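Local coordinates for AT-less polyketide synthase (Streptomyces platensis subsp. rosaceus, PDB 4QYR), which is a ketosynthase domain of the AT-less isomigrastatin polyketide synthase and probably forms carbon-carbon bonds between carrier-protein-bound acyl units, at residues V9-A14 with G260-S265; A179-V184 with S265-G270; I300-A305 with L364-A369. One frame throughout, in Å; residues are numbered along the deposited sequence.

Contact 1: residues V9-A14 with G260-S265; sequences VAIVGA and GVVRGS
V9 and I11 meet V262 and G260 along two antiparallel strands joined by a pair of straight backbone hydrogen bonds. V262 N donates to V9 O at 2.9 Å, with an N-H...O angle of 176°, and I11 N donates to G260 O at 2.8 Å. Between them A10 and V261 form a non-hydrogen-bonded pair, where the chains come closest, CA to CA 4.5 Å. Here the backbone carbons add C-H...O contacts: V261 CA lies 3.6 Å from V9 O, and A10 CA lies 3.5 Å from G260 O. V9, I11 and V262 lie on one face of the sheet. V262 CG2 stands anti to its carbonyl carbon, beside the backbone N, which brings this branch to the neighbouring strand, 3.7 Å from V9 O and 4.3 Å from I11 CG1. A10 and V261 occupy the other face, where V261 CG1 also lies over the rim of one guanidinium face of R263. Just beyond, R263 and G264 together sit opposite a single residue of strand 428-435, a classic beta bulge. In this thiolase-like fold strand 9-17 is flanked by 239-247 and 260-269; helix 175-189 packs on the V9 face through V184 and I187, and helix 248-253 covers A10 and V261 through L248.

Contact 2: residues A179-V184 with S265-G270; sequences ALHRAV and SAENHG
Where H181 meets S265, helix 179-184 crosses strand 265-269 with 118° between their N-to-C directions and the axes 8.4 Å apart. This is helix-on-sheet packing in the thiolase-like ketosynthase fold, joining helix 175-189 to a strand that reaches the subunit interface. H181 has the largest share of the contact: with CG anti to the backbone N (chi1 168°) its ring drops onto the strand. One face looks at the backbone of A266 and E267, A266 C standing 4.0 Å above the ring plane toward the rim. E267 crosses this ring at about a right angle, its carboxylate plane turned 75° from the imidazole. R182 and E267 also form a salt bridge, though NH1 and OE1 are modelled too close together, so the places of both are doubtful. With the same caution for OE1, a water 2.6 Å from H181 NE2 donates to E267 OE1. R182 further pairs with E185 and with E167 of the second subunit, and an acetic acid molecule lies beside it; E267 O accepts a bond from R191 of that subunit. Through its other nitrogen, ND1, H181 donates to S265 OG, near the ring plane; the modelled 2.4 Å is very short and the exact length doubtful.

Contact 3: residues I300-A305 with L364-A369; sequences IGYVEA and LKVLLA
Strand 302-304 belongs to the C-terminal part of the thiolase-like fold and runs into the HGTGT sequence, which in ketosynthases carries an active-site histidine; segment 364-369 of helix 358-372 packs alongside it, running roughly antiparallel (151°), the axes 9.6 Å apart. Y302 and E304, two residues apart, both point at the helix and meet K365 and V366. The polar half of the contact gathers round E304 OE1. Y302 OH donates to this oxygen at 2.9 Å, nearly along its C-O axis, and the oxygen lies at the edge of the phenol ring, in its plane. K365 NZ forms a salt bridge with E304 OE1 at 3.0 Å, though the hydrogen bond within it is weak. The lysine chain, extended beyond CG, crosses both Y302 and E304 at about a right angle, bringing NZ 3.0 Å from Y302 OH. E304 reaches back through a bend at chi2 (73°), while its other oxygen, OE2, accepts a bond from V347 N, so both oxygens of this buried carboxylate are engaged. The lysine charge would probably help keep it ionised. V366 brings the helix's apolar part: CG2, beside the backbone N, touches E304 CB at 3.9 Å and approaches Y302 CE2 obliquely at the same distance. Around the contact, strands 417-423 and 342-345 run parallel to 302-304 as its neighbours in the sheet, and V366 also rests on A418 and V420 of the former. Behind the strand V303 packs on L321 and Y325 of helix 313-331, while L31 of helix 24-33 lies against K365.

How the contacts relate
All three contacts are buried in one thiolase-like domain and reach the same large sheet, yet their chemistry differs. Contact 1 joins two strands by backbone bonds and aliphatic side chains; contacts 2 and 3 set a helix against a strand and rely on buried charged or polar groups. Contacts 1 and 2 share S265 and strand 260-269, and V184 of the helix packs on V9 and V262. Contact 1 also touches contact 3, where L367 CD1 meets I11 CD1 at 3.7 Å. Contacts 2 and 3 do not touch, their nearest atoms being about 7 Å apart. Of the three, contact 2 alone involves the second subunit.

Contact 1: residues V9-A14 with G260-S265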
ATOM      1  N   VAL A   9       2.391  10.601  18.238  1.00 36.63           N
ATOM      2  CA  VAL A   9       2.626   9.177  18.267  1.00 35.00           C
ATOM      3  C   VAL A   9       4.036   8.857  18.735  1.00 37.32           C
ATOM      4  O   VAL A   9       5.024   9.278  18.133  1.00 42.70           O
ATOM      5  CB  VAL A   9       2.393   8.549  16.890  1.00 29.08           C
ATOM      6  CG1 VAL A   9       2.700   7.085  16.941  1.00 27.87           C
ATOM      7  CG2 VAL A   9       0.978   8.761  16.477  1.00 29.54           C
ATOM      8  N   ALA A  10       4.116   8.110  19.824  1.00 34.58           N
ATOM      9  CA  ALA A  10       5.385   7.654  20.342  1.00 35.11           C
ATOM     10  C   ALA A  10       5.965   6.499  19.526  1.00 34.48           C
ATOM     11  O   ALA A  10       5.243   5.614  19.072  1.00 37.14           O
ATOM     12  CB  ALA A  10       5.220   7.236  21.781  1.00 35.61           C
ATOM     13  N   ILE A  11       7.277   6.510  19.336  1.00 32.33           N
ATOM     14  CA  ILE A  11       7.967   5.301  18.902  1.00 31.12           C
ATOM     15  C   ILE A  11       8.467   4.585  20.144  1.00 34.29           C
ATOM     16  O   ILE A  11       9.360   5.087  20.841  1.00 36.85           O
ATOM     17  CB  ILE A  11       9.142   5.606  17.961  1.00 29.50           C
ATOM     18  CG1 ILE A  11       8.643   6.420  16.770  1.00 26.96           C
ATOM     19  CG2 ILE A  11       9.847   4.313  17.531  1.00 26.48           C
ATOM     20  CD1 ILE A  11       9.687   6.730  15.764  1.00 27.76           C
ATOM     21  N   VAL A  12       7.894   3.418  20.415  1.00 34.85           N
ATOM     22  CA  VAL A  12       8.110   2.738  21.689  1.00 36.57           C
ATOM     23  C   VAL A  12       8.983   1.505  21.621  1.00 35.64           C
ATOM     24  O   VAL A  12       9.207   0.859  22.646  1.00 38.96           O
ATOM     25  CB  VAL A  12       6.787   2.282  22.313  1.00 36.07           C
ATOM     26  CG1 VAL A  12       5.874   3.458  22.588  1.00 32.38           C
ATOM     27  CG2 VAL A  12       6.129   1.273  21.395  1.00 27.84           C
ATOM     28  N   GLY A  13       9.442   1.147  20.431  1.00 34.29           N
ATOM     29  CA  GLY A  13      10.312  -0.008  20.299  1.00 31.48           C
ATOM     30  C   GLY A  13      10.929   0.000  18.934  1.00 29.82           C
ATOM     31  O   GLY A  13      10.320   0.500  17.976  1.00 29.84           O
ATOM     32  N   ALA A  14      12.131  -0.544  18.818  1.00 26.64           N
ATOM     33  CA  ALA A  14      12.810  -0.465  17.534  1.00 26.14           C
ATOM     34  C   ALA A  14      13.836  -1.549  17.322  1.00 32.41           C
ATOM     35  O   ALA A  14      14.430  -2.062  18.279  1.00 37.22           O
ATOM     36  CB  ALA A  14      13.459   0.885  17.389  1.00 26.68           C
ATOM     37  N   GLY A 260      11.246   8.258  20.615  1.00 36.75           N
ATOM     38  CA  GLY A 260      10.972   9.566  20.068  1.00 35.21           C
ATOM     39  C   GLY A 260       9.495   9.757  19.802  1.00 34.91           C
ATOM     40  O   GLY A 260       8.693   8.829  19.899  1.00 36.93           O
ATOM     41  N   VAL A 261       9.137  10.979  19.457  1.00 35.43           N
ATOM     42  CA  VAL A 261       7.770  11.315  19.149  1.00 35.47           C
ATOM     43  C   VAL A 261       7.689  11.771  17.700  1.00 39.57           C
ATOM     44  O   VAL A 261       8.571  12.491  17.230  1.00 40.49           O
ATOM     45  CB  VAL A 261       7.266  12.422  20.078  1.00 38.96           C
ATOM     46  CG1 VAL A 261       5.878  12.882  19.683  1.00 39.79           C
ATOM     47  CG2 VAL A 261       7.281  11.942  21.501  1.00 41.08           C
ATOM     48  N   VAL A 262       6.650  11.344  16.986  1.00 41.39           N
ATOM     49  CA  VAL A 262       6.382  11.876  15.657  1.00 32.93           C
ATOM     50  C   VAL A 262       5.463  13.083  15.732  1.00 41.12           C
ATOM     51  O   VAL A 262       4.268  12.932  15.996  1.00 43.51           O
ATOM     52  CB  VAL A 262       5.738  10.840  14.776  1.00 31.59           C
ATOM     53  CG1 VAL A 262       5.522  11.409  13.374  1.00 31.08           C
ATOM     54  CG2 VAL A 262       6.586   9.594  14.769  1.00 30.58           C
ATOM     55  N   ARG A 263       6.019  14.273  15.512  1.00 40.16           N
ATOM     56  CA  ARG A 263       5.260  15.520  15.647  1.00 44.94           C
ATOM     57  C   ARG A 263       4.482  15.861  14.385  1.00 40.72           C
ATOM     58  O   ARG A 263       3.364  16.354  14.453  1.00 43.25           O
ATOM     59  CB  ARG A 263       6.187  16.684  16.006  1.00 50.55           C
ATOM     60  CG  ARG A 263       6.515  16.802  17.490  1.00 55.96           C
ATOM     61  CD  ARG A 263       5.275  17.051  18.346  1.00 57.72           C
ATOM     62  NE  ARG A 263       5.547  16.780  19.758  1.00 59.56           N
ATOM     63  CZ  ARG A 263       4.603  16.583  20.670  1.00 63.43           C
ATOM     64  NH1 ARG A 263       4.928  16.330  21.937  1.00 63.36           N
ATOM     65  NH2 ARG A 263       3.323  16.623  20.306  1.00 65.45           N
ATOM     66  N   GLY A 264       5.086  15.597  13.236  1.00 37.55           N
ATOM     67  CA  GLY A 264       4.429  15.820  11.967  1.00 38.67           C
ATOM     68  C   GLY A 264       4.865  14.837  10.908  1.00 39.10           C
ATOM     69  O   GLY A 264       5.885  14.158  11.040  1.00 40.98           O
ATOM     70  N   SER A 265       4.109  14.792   9.822  1.00 36.58           N
ATOM     71  CA  SER A 265       4.251  13.711   8.869  1.00 32.58           C
ATOM     72  C   SER A 265       3.409  13.996   7.638  1.00 34.55           C
ATOM     73  O   SER A 265       2.223  14.292   7.764  1.00 39.49           O
ATOM     74  CB  SER A 265       3.821  12.408   9.541  1.00 33.87           C
ATOM     75  OG  SER A 265       3.447  11.418   8.612  1.00 34.94           O
TER

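Contact 2: residues A179-V184 with S265-G270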
ATOM      1  N   ALA A 179       5.310   4.014   5.133  1.00 24.28           N
ATOM      2  CA  ALA A 179       4.820   3.087   6.135  1.00 23.52           C
ATOM      3  C   ALA A 179       4.605   3.804   7.447  1.00 24.17           C
ATOM      4  O   ALA A 179       3.499   3.835   7.983  1.00 26.10           O
ATOM      5  CB  ALA A 179       5.798   1.949   6.329  1.00 25.68           C
ATOM      6  N   LEU A 180       5.682   4.379   7.958  1.00 21.45           N
ATOM      7  CA  LEU A 180       5.632   5.112   9.210  1.00 21.85           C
ATOM      8  C   LEU A 180       4.493   6.116   9.179  1.00 25.51           C
ATOM      9  O   LEU A 180       3.768   6.275  10.153  1.00 36.14           O
ATOM     10  CB  LEU A 180       6.954   5.815   9.455  1.00 19.67           C
ATOM     11  CG  LEU A 180       7.089   6.555  10.772  1.00 21.91           C
ATOM     12  CD1 LEU A 180       6.862   5.607  11.921  1.00 21.04           C
ATOM     13  CD2 LEU A 180       8.459   7.205  10.878  1.00 22.13           C
ATOM     14  N   HIS A 181       4.303   6.752   8.031  1.00 22.96           N
ATOM     15  CA  HIS A 181       3.287   7.784   7.894  1.00 28.71           C
ATOM     16  C   HIS A 181       1.873   7.191   7.948  1.00 32.91           C
ATOM     17  O   HIS A 181       0.963   7.779   8.533  1.00 37.80           O
ATOM     18  CB  HIS A 181       3.498   8.566   6.587  1.00 21.73           C
ATOM     19  CG  HIS A 181       2.347   9.445   6.221  1.00 23.54           C
ATOM     20  ND1 HIS A 181       2.125  10.669   6.810  1.00 27.10           N
ATOM     21  CD2 HIS A 181       1.337   9.271   5.335  1.00 27.13           C
ATOM     22  CE1 HIS A 181       1.031  11.212   6.305  1.00 27.80           C
ATOM     23  NE2 HIS A 181       0.529  10.381   5.412  1.00 27.86           N
ATOM     24  N   ARG A 182       1.700   6.032   7.330  1.00 32.92           N
ATOM     25  CA  ARG A 182       0.397   5.420   7.232  1.00 35.27           C
ATOM     26  C   ARG A 182       0.010   4.883   8.592  1.00 32.97           C
ATOM     27  O   ARG A 182      -1.143   5.002   9.024  1.00 34.42           O
ATOM     28  CB  ARG A 182       0.407   4.318   6.170  1.00 44.54           C
ATOM     29  CG  ARG A 182      -0.952   3.679   5.845  1.00 61.35           C
ATOM     30  CD  ARG A 182      -2.109   4.675   5.671  1.00 72.85           C
ATOM     31  NE  ARG A 182      -1.715   5.866   4.930  1.00 81.32           N
ATOM     32  CZ  ARG A 182      -1.447   5.878   3.631  1.00 85.26           C
ATOM     33  NH1 ARG A 182      -1.095   7.012   3.037  1.00 85.89           N
ATOM     34  NH2 ARG A 182      -1.530   4.756   2.933  1.00 86.45           N
ATOM     35  N   ALA A 183       0.990   4.310   9.277  1.00 27.10           N
ATOM     36  CA  ALA A 183       0.767   3.824  10.629  1.00 22.54           C
ATOM     37  C   ALA A 183       0.380   4.990  11.525  1.00 26.63           C
ATOM     38  O   ALA A 183      -0.514   4.853  12.373  1.00 32.01           O
ATOM     39  CB  ALA A 183       1.987   3.134  11.155  1.00 18.89           C
ATOM     40  N   VAL A 184       1.026   6.145  11.337  1.00 21.84           N
ATOM     41  CA  VAL A 184       0.726   7.268  12.210  1.00 24.02           C
ATOM     42  C   VAL A 184      -0.695   7.776  11.973  1.00 29.91           C
ATOM     43  O   VAL A 184      -1.415   8.063  12.928  1.00 35.12           O
ATOM     44  CB  VAL A 184       1.735   8.417  12.054  1.00 24.08           C
ATOM     45  CG1 VAL A 184       1.167   9.698  12.626  1.00 24.45           C
ATOM     46  CG2 VAL A 184       3.008   8.084  12.809  1.00 25.11           C
ATOM     47  N   SER A 265       4.109  14.792   9.822  1.00 36.58           N
ATOM     48  CA  SER A 265       4.251  13.711   8.869  1.00 32.58           C
ATOM     49  C   SER A 265       3.409  13.996   7.638  1.00 34.55           C
ATOM     50  O   SER A 265       2.223  14.292   7.764  1.00 39.49           O
ATOM     51  CB  SER A 265       3.821  12.408   9.541  1.00 33.87           C
ATOM     52  OG  SER A 265       3.447  11.418   8.612  1.00 34.94           O
ATOM     53  N   ALA A 266       4.006  13.916   6.451  1.00 30.60           N
ATOM     54  CA  ALA A 266       3.247  14.163   5.220  1.00 32.24           C
ATOM     55  C   ALA A 266       3.744  13.309   4.070  1.00 29.86           C
ATOM     56  O   ALA A 266       4.909  12.925   4.063  1.00 31.81           O
ATOM     57  CB  ALA A 266       3.314  15.643   4.839  1.00 32.25           C
ATOM     58  N   GLU A 267       2.868  13.012   3.107  1.00 29.90           N
ATOM     59  CA  GLU A 267       3.281  12.375   1.849  1.00 33.37           C
ATOM     60  C   GLU A 267       2.563  13.038   0.683  1.00 32.43           C
ATOM     61  O   GLU A 267       1.488  13.593   0.853  1.00 35.36           O
ATOM     62  CB  GLU A 267       3.002  10.866   1.853  1.00 34.49           C
ATOM     63  CG  GLU A 267       1.602  10.516   1.407  1.00 45.46           C
ATOM     64  CD  GLU A 267       1.345   9.010   1.250  1.00 55.60           C
ATOM     65  OE1 GLU A 267       0.420   8.493   1.925  1.00 57.80           O
ATOM     66  OE2 GLU A 267       2.040   8.344   0.445  1.00 58.55           O
ATOM     67  N   ASN A 268       3.175  13.009  -0.492  1.00 30.37           N
ATOM     68  CA  ASN A 268       2.572  13.595  -1.690  1.00 31.38           C
ATOM     69  C   ASN A 268       3.246  13.031  -2.913  1.00 31.28           C
ATOM     70  O   ASN A 268       4.170  12.249  -2.792  1.00 32.76           O
ATOM     71  CB  ASN A 268       2.660  15.127  -1.687  1.00 37.19           C
ATOM     72  CG  ASN A 268       4.052  15.669  -2.067  1.00 39.80           C
ATOM     73  OD1 ASN A 268       5.038  14.930  -2.161  1.00 32.18           O
ATOM     74  ND2 ASN A 268       4.128  16.988  -2.251  1.00 34.35           N
ATOM     75  N   HIS A 269       2.800  13.408  -4.095  1.00 32.25           N
ATOM     76  CA  HIS A 269       3.472  12.893  -5.261  1.00 32.43           C
ATOM     77  C   HIS A 269       3.918  14.042  -6.123  1.00 33.76           C
ATOM     78  O   HIS A 269       3.314  15.106  -6.114  1.00 34.70           O
ATOM     79  CB  HIS A 269       2.586  11.947  -6.060  1.00 32.56           C
ATOM     80  CG  HIS A 269       3.283  11.328  -7.232  1.00 39.74           C
ATOM     81  ND1 HIS A 269       3.325  11.925  -8.474  1.00 34.32           N
ATOM     82  CD2 HIS A 269       3.966  10.165  -7.354  1.00 38.21           C
ATOM     83  CE1 HIS A 269       4.002  11.156  -9.308  1.00 34.65           C
ATOM     84  NE2 HIS A 269       4.406  10.085  -8.653  1.00 33.58           N
ATOM     85  N   GLY A 270       4.988  13.806  -6.868  1.00 36.80           N
ATOM     86  CA  GLY A 270       5.606  14.819  -7.698  1.00 38.32           C
ATOM     87  C   GLY A 270       4.786  15.351  -8.852  1.00 38.00           C
ATOM     88  O   GLY A 270       5.003  16.485  -9.252  1.00 39.15           O
TER
HETATM   89  O   HOH W   1      -1.004  10.471   3.287  1.00 24.79           O

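Contact 3: residues I300-A305 with L364-A369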
ATOM      1  N   ILE A 300      13.808  23.234  14.462  1.00 49.03           N
ATOM      2  CA  ILE A 300      14.443  22.042  13.915  1.00 47.73           C
ATOM      3  C   ILE A 300      15.959  22.174  13.967  1.00 51.01           C
ATOM      4  O   ILE A 300      16.510  23.202  13.571  1.00 55.66           O
ATOM      5  CB  ILE A 300      14.005  21.767  12.476  1.00 44.03           C
ATOM      6  CG1 ILE A 300      12.481  21.837  12.356  1.00 43.42           C
ATOM      7  CG2 ILE A 300      14.522  20.423  12.015  1.00 41.92           C
ATOM      8  CD1 ILE A 300      11.711  20.909  13.244  1.00 42.24           C
ATOM      9  N   GLY A 301      16.625  21.140  14.480  1.00 50.00           N
ATOM     10  CA  GLY A 301      18.067  21.161  14.653  1.00 49.91           C
ATOM     11  C   GLY A 301      18.844  20.397  13.589  1.00 47.68           C
ATOM     12  O   GLY A 301      19.990  20.742  13.277  1.00 49.20           O
ATOM     13  N   TYR A 302      18.227  19.354  13.039  1.00 44.76           N
ATOM     14  CA  TYR A 302      18.879  18.484  12.065  1.00 42.58           C
ATOM     15  C   TYR A 302      17.890  18.025  11.013  1.00 44.21           C
ATOM     16  O   TYR A 302      16.710  17.848  11.298  1.00 39.50           O
ATOM     17  CB  TYR A 302      19.499  17.270  12.756  1.00 42.01           C
ATOM     18  CG  TYR A 302      20.140  16.254  11.827  1.00 46.76           C
ATOM     19  CD1 TYR A 302      21.440  16.428  11.367  1.00 50.29           C
ATOM     20  CD2 TYR A 302      19.464  15.104  11.439  1.00 46.39           C
ATOM     21  CE1 TYR A 302      22.051  15.498  10.529  1.00 48.07           C
ATOM     22  CE2 TYR A 302      20.062  14.163  10.593  1.00 48.32           C
ATOM     23  CZ  TYR A 302      21.362  14.377  10.146  1.00 51.22           C
ATOM     24  OH  TYR A 302      21.980  13.478   9.312  1.00 55.10           O
ATOM     25  N   VAL A 303      18.362  17.848   9.787  1.00 44.81           N
ATOM     26  CA  VAL A 303      17.550  17.182   8.781  1.00 44.35           C
ATOM     27  C   VAL A 303      18.330  16.036   8.166  1.00 38.00           C
ATOM     28  O   VAL A 303      19.419  16.231   7.630  1.00 39.52           O
ATOM     29  CB  VAL A 303      17.090  18.135   7.667  1.00 44.17           C
ATOM     30  CG1 VAL A 303      16.461  17.320   6.527  1.00 40.30           C
ATOM     31  CG2 VAL A 303      16.111  19.162   8.210  1.00 39.74           C
ATOM     32  N   GLU A 304      17.778  14.838   8.273  1.00 38.72           N
ATOM     33  CA  GLU A 304      18.320  13.690   7.575  1.00 40.52           C
ATOM     34  C   GLU A 304      17.724  13.710   6.190  1.00 37.27           C
ATOM     35  O   GLU A 304      16.608  13.270   5.965  1.00 37.24           O
ATOM     36  CB  GLU A 304      18.004  12.393   8.310  1.00 46.74           C
ATOM     37  CG  GLU A 304      18.220  11.129   7.502  1.00 52.92           C
ATOM     38  CD  GLU A 304      19.677  10.790   7.291  1.00 61.94           C
ATOM     39  OE1 GLU A 304      20.543  11.312   8.032  1.00 62.89           O
ATOM     40  OE2 GLU A 304      19.951   9.984   6.374  1.00 68.22           O
ATOM     41  N   ALA A 305      18.477  14.285   5.272  1.00 41.26           N
ATOM     42  CA  ALA A 305      18.046  14.473   3.905  1.00 41.50           C
ATOM     43  C   ALA A 305      17.937  13.138   3.192  1.00 41.75           C
ATOM     44  O   ALA A 305      18.599  12.180   3.575  1.00 47.14           O
ATOM     45  CB  ALA A 305      19.021  15.383   3.184  1.00 42.98           C
ATOM     46  N   LEU A 364      15.916   5.870  12.286  1.00 37.45           N
ATOM     47  CA  LEU A 364      16.624   5.255  13.397  1.00 34.73           C
ATOM     48  C   LEU A 364      17.938   5.963  13.672  1.00 36.37           C
ATOM     49  O   LEU A 364      18.332   6.113  14.825  1.00 40.23           O
ATOM     50  CB  LEU A 364      16.849   3.772  13.131  1.00 35.71           C
ATOM     51  CG  LEU A 364      15.506   3.042  12.988  1.00 37.81           C
ATOM     52  CD1 LEU A 364      15.715   1.585  12.771  1.00 35.61           C
ATOM     53  CD2 LEU A 364      14.592   3.254  14.199  1.00 38.76           C
ATOM     54  N   LYS A 365      18.611   6.426  12.626  1.00 36.04           N
ATOM     55  CA  LYS A 365      19.825   7.209  12.849  1.00 39.54           C
ATOM     56  C   LYS A 365      19.532   8.416  13.706  1.00 33.22           C
ATOM     57  O   LYS A 365      20.303   8.743  14.603  1.00 36.57           O
ATOM     58  CB  LYS A 365      20.455   7.677  11.542  1.00 36.52           C
ATOM     59  CG  LYS A 365      21.190   9.003  11.703  1.00 35.64           C
ATOM     60  CD  LYS A 365      22.120   9.213  10.567  1.00 37.83           C
ATOM     61  CE  LYS A 365      22.474  10.654  10.395  1.00 37.21           C
ATOM     62  NZ  LYS A 365      23.303  10.798   9.149  1.00 42.39           N
ATOM     63  N   VAL A 366      18.414   9.071  13.430  1.00 32.48           N
ATOM     64  CA  VAL A 366      18.085  10.307  14.118  1.00 41.24           C
ATOM     65  C   VAL A 366      17.731  10.002  15.573  1.00 40.33           C
ATOM     66  O   VAL A 366      18.248  10.647  16.486  1.00 39.89           O
ATOM     67  CB  VAL A 366      16.946  11.057  13.387  1.00 32.83           C
ATOM     68  CG1 VAL A 366      16.401  12.183  14.214  1.00 34.09           C
ATOM     69  CG2 VAL A 366      17.464  11.588  12.080  1.00 32.85           C
ATOM     70  N   LEU A 367      16.896   8.988  15.787  1.00 33.03           N
ATOM     71  CA  LEU A 367      16.527   8.556  17.137  1.00 38.11           C
ATOM     72  C   LEU A 367      17.747   8.130  17.952  1.00 39.97           C
ATOM     73  O   LEU A 367      17.809   8.334  19.176  1.00 45.21           O
ATOM     74  CB  LEU A 367      15.518   7.399  17.079  1.00 32.54           C
ATOM     75  CG  LEU A 367      14.168   7.682  16.424  1.00 31.49           C
ATOM     76  CD1 LEU A 367      13.371   6.428  16.356  1.00 30.99           C
ATOM     77  CD2 LEU A 367      13.412   8.701  17.215  1.00 32.46           C
ATOM     78  N   LEU A 368      18.713   7.526  17.277  1.00 35.30           N
ATOM     79  CA  LEU A 368      19.944   7.158  17.942  1.00 41.50           C
ATOM     80  C   LEU A 368      20.761   8.389  18.297  1.00 46.26           C
ATOM     81  O   LEU A 368      21.365   8.452  19.366  1.00 53.55           O
ATOM     82  CB  LEU A 368      20.756   6.219  17.067  1.00 43.80           C
ATOM     83  CG  LEU A 368      20.267   4.784  17.194  1.00 42.39           C
ATOM     84  CD1 LEU A 368      20.956   3.894  16.184  1.00 44.03           C
ATOM     85  CD2 LEU A 368      20.538   4.329  18.610  1.00 38.00           C
ATOM     86  N   ALA A 369      20.770   9.364  17.398  1.00 44.26           N
ATOM     87  CA  ALA A 369      21.491  10.608  17.612  1.00 42.55           C
ATOM     88  C   ALA A 369      20.878  11.353  18.771  1.00 40.56           C
ATOM     89  O   ALA A 369      21.578  11.973  19.561  1.00 42.62           O
ATOM     90  CB  ALA A 369      21.452  11.450  16.373  1.00 38.95           C
TER